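Local coordinates for putative capsular polysaccharide biosynthesis protein (Streptococcus pneumoniae serotype 4, PDB 6EWJ), which probably acts as a pyridoxal phosphate-dependent sugar aminotransferase in the biosynthesis of pneumococcal teichoic acid, at residues L72-V77 and S162-A167. Residues are numbered along the deposited sequence; the frame is centred on the assembly and turned at random.
Sequences LRVLEV and SKWQKA
Ser162 meets Leu75 through a hydroxyl that works in two directions. Ser162 OG donates to Leu75 O at 3.0 Å, coming from above the carbonyl plane, and at the same time accepts from Gln165 N, the capping bond expected of a serine at the N-cap of helix 163-168. With chi1 at 75°, OG sits between the backbone N and the carbonyl carbon of its own residue. The exposed Glu76 places OE1 3.1 Å from Ser162 CB. The end of the Lys163 side chain leads away from 72-77: its CE covers one face of the Trp164 indole near the rim, and its NZ forms salt bridges with Glu227 and Glu231 of helix 225-236. Val74 O lies 3.3 Å from Trp164 CD1, at the ring edge and near its plane, while Val74 CG1 lies 3.7 Å from Trp164 CD1; NE1 is hydrogen-bonded to Glu231. At the root of the side chain, Leu75 CD2 packs on Trp164 CB at 3.9 Å. The contact illustrates how one helix start can receive another helix's end: helix 64-74 finishes in a Schellman motif, with Glu76 at positive phi and Val77 N bonded back to Leu72 O, and Leu75 O is presented to the capped turn. Both helices belong to the fold type I PLP-dependent aminotransferase architecture, and Leu75 also rests on Val131 of strand 129-132 in the seven-stranded mixed sheet. Gln165, extended beyond CG, brings NE2 to within 2.8 Å of Leu75 O, more nearly in line with the carbonyl (C=O...N 159°) than the serine hydroxyl; with OE1 accepting from Ser161 N, the amide is held at both ends.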
loop_
_atom_site.group_PDB
_atom_site.type_symbol
_atom_site.label_atom_id
_atom_site.label_comp_id
_atom_site.label_asym_id
_atom_site.label_seq_id
_atom_site.Cartn_x
_atom_site.Cartn_y
_atom_site.Cartn_z
ATOM N N LEU A 72 -2.202 -0.943 14.960
ATOM C CA LEU A 72 -2.894 0.124 15.629
ATOM C C LEU A 72 -4.356 0.174 15.280
ATOM O O LEU A 72 -5.182 0.410 16.154
ATOM C CB LEU A 72 -2.233 1.475 15.344
ATOM C CG LEU A 72 -0.801 1.671 15.806
ATOM C CD1 LEU A 72 -0.413 3.122 15.523
ATOM C CD2 LEU A 72 -0.616 1.330 17.272
ATOM N N ARG A 73 -4.699 -0.025 13.999
ATOM C CA ARG A 73 -6.111 0.004 13.616
ATOM C C ARG A 73 -6.898 -1.209 14.149
ATOM O O ARG A 73 -8.064 -1.077 14.515
ATOM C CB ARG A 73 -6.293 0.162 12.109
ATOM C CG ARG A 73 -5.779 1.488 11.597
ATOM C CD ARG A 73 -6.011 1.663 10.113
ATOM N NE ARG A 73 -5.534 2.971 9.687
ATOM C CZ ARG A 73 -6.142 4.134 9.863
ATOM N NH1 ARG A 73 -7.342 4.244 10.429
ATOM N NH2 ARG A 73 -5.540 5.241 9.431
ATOM N N VAL A 74 -6.245 -2.362 14.266
ATOM C CA VAL A 74 -6.904 -3.570 14.837
ATOM C C VAL A 74 -7.176 -3.308 16.341
ATOM O O VAL A 74 -8.282 -3.546 16.850
ATOM C CB VAL A 74 -6.054 -4.820 14.621
ATOM C CG1 VAL A 74 -6.484 -5.956 15.542
ATOM C CG2 VAL A 74 -6.089 -5.233 13.144
ATOM N N LEU A 75 -6.189 -2.722 17.013
ATOM C CA LEU A 75 -6.379 -2.272 18.401
ATOM C C LEU A 75 -7.376 -1.102 18.602
ATOM O O LEU A 75 -7.718 -0.779 19.745
ATOM C CB LEU A 75 -5.019 -1.911 19.001
ATOM C CG LEU A 75 -4.043 -3.073 19.150
ATOM C CD1 LEU A 75 -2.705 -2.550 19.596
ATOM C CD2 LEU A 75 -4.576 -4.139 20.113
ATOM N N GLU A 76 -7.840 -0.503 17.504
ATOM C CA GLU A 76 -8.688 0.711 17.480
ATOM C C GLU A 76 -8.107 1.891 18.291
ATOM O O GLU A 76 -8.824 2.635 18.931
ATOM C CB GLU A 76 -10.122 0.380 17.866
ATOM C CG GLU A 76 -10.772 -0.604 16.897
ATOM C CD GLU A 76 -12.139 -1.031 17.354
ATOM O OE1 GLU A 76 -12.189 -1.713 18.344
ATOM O OE2 GLU A 76 -13.189 -0.715 16.762
ATOM N N VAL A 77 -6.800 2.039 18.246
ATOM C CA VAL A 77 -6.112 3.201 18.815
ATOM C C VAL A 77 -6.481 4.381 17.905
ATOM O O VAL A 77 -6.348 4.284 16.675
ATOM C CB VAL A 77 -4.573 2.975 18.865
ATOM C CG1 VAL A 77 -3.796 4.227 19.259
ATOM C CG2 VAL A 77 -4.246 1.862 19.837
ATOM N N SER A 162 -11.947 -0.636 23.459
ATOM C CA SER A 162 -12.199 -1.401 22.235
ATOM C C SER A 162 -12.169 -2.883 22.582
ATOM O O SER A 162 -11.686 -3.246 23.665
ATOM C CB SER A 162 -11.132 -1.119 21.175
ATOM O OG SER A 162 -9.906 -1.774 21.485
ATOM N N LYS A 163 -12.646 -3.724 21.663
ATOM C CA LYS A 163 -12.636 -5.162 21.851
ATOM C C LYS A 163 -11.269 -5.668 22.313
ATOM O O LYS A 163 -11.141 -6.234 23.400
ATOM C CB LYS A 163 -13.045 -5.886 20.574
ATOM C CG LYS A 163 -13.055 -7.409 20.717
ATOM C CD LYS A 163 -13.678 -8.107 19.522
ATOM C CE LYS A 163 -12.696 -8.254 18.385
ATOM N NZ LYS A 163 -13.318 -8.927 17.198
ATOM N N TRP A 164 -10.252 -5.428 21.503
ATOM C CA TRP A 164 -8.931 -5.980 21.767
ATOM C C TRP A 164 -8.258 -5.326 22.968
ATOM O O TRP A 164 -7.563 -6.001 23.722
ATOM C CB TRP A 164 -8.051 -5.929 20.519
ATOM C CG TRP A 164 -8.523 -6.842 19.451
ATOM C CD1 TRP A 164 -8.973 -6.485 18.212
ATOM C CD2 TRP A 164 -8.648 -8.275 19.527
ATOM N NE1 TRP A 164 -9.363 -7.601 17.508
ATOM C CE2 TRP A 164 -9.179 -8.712 18.294
ATOM C CE3 TRP A 164 -8.372 -9.227 20.522
ATOM C CZ2 TRP A 164 -9.406 -10.070 18.012
ATOM C CZ3 TRP A 164 -8.605 -10.570 20.248
ATOM C CH2 TRP A 164 -9.118 -10.977 18.993
ATOM N N GLN A 165 -8.516 -4.044 23.206
ATOM C CA GLN A 165 -7.980 -3.394 24.422
ATOM C C GLN A 165 -8.538 -4.002 25.705
ATOM O O GLN A 165 -7.830 -4.080 26.712
ATOM C CB GLN A 165 -8.258 -1.892 24.434
ATOM C CG GLN A 165 -7.483 -1.108 23.384
ATOM C CD GLN A 165 -8.013 0.316 23.255
ATOM O OE1 GLN A 165 -8.458 0.917 24.235
ATOM N NE2 GLN A 165 -8.025 0.834 22.036
ATOM N N LYS A 166 -9.825 -4.352 25.681
ATOM C CA LYS A 166 -10.438 -5.060 26.817
ATOM C C LYS A 166 -9.822 -6.418 27.042
ATOM O O LYS A 166 -9.686 -6.825 28.180
ATOM C CB LYS A 166 -11.964 -5.144 26.748
ATOM C CG LYS A 166 -12.637 -5.218 28.104
ATOM C CD LYS A 166 -14.155 -4.952 28.118
ATOM C CE LYS A 166 -14.720 -3.920 27.124
ATOM N NZ LYS A 166 -15.132 -4.524 25.825
ATOM N N ALA A 167 -9.465 -7.112 25.960
ATOM C CA ALA A 167 -8.910 -8.479 26.043
ATOM C C ALA A 167 -7.593 -8.486 26.853
ATOM O O ALA A 167 -7.381 -9.285 27.766
ATOM C CB ALA A 167 -8.711 -9.036 24.625
#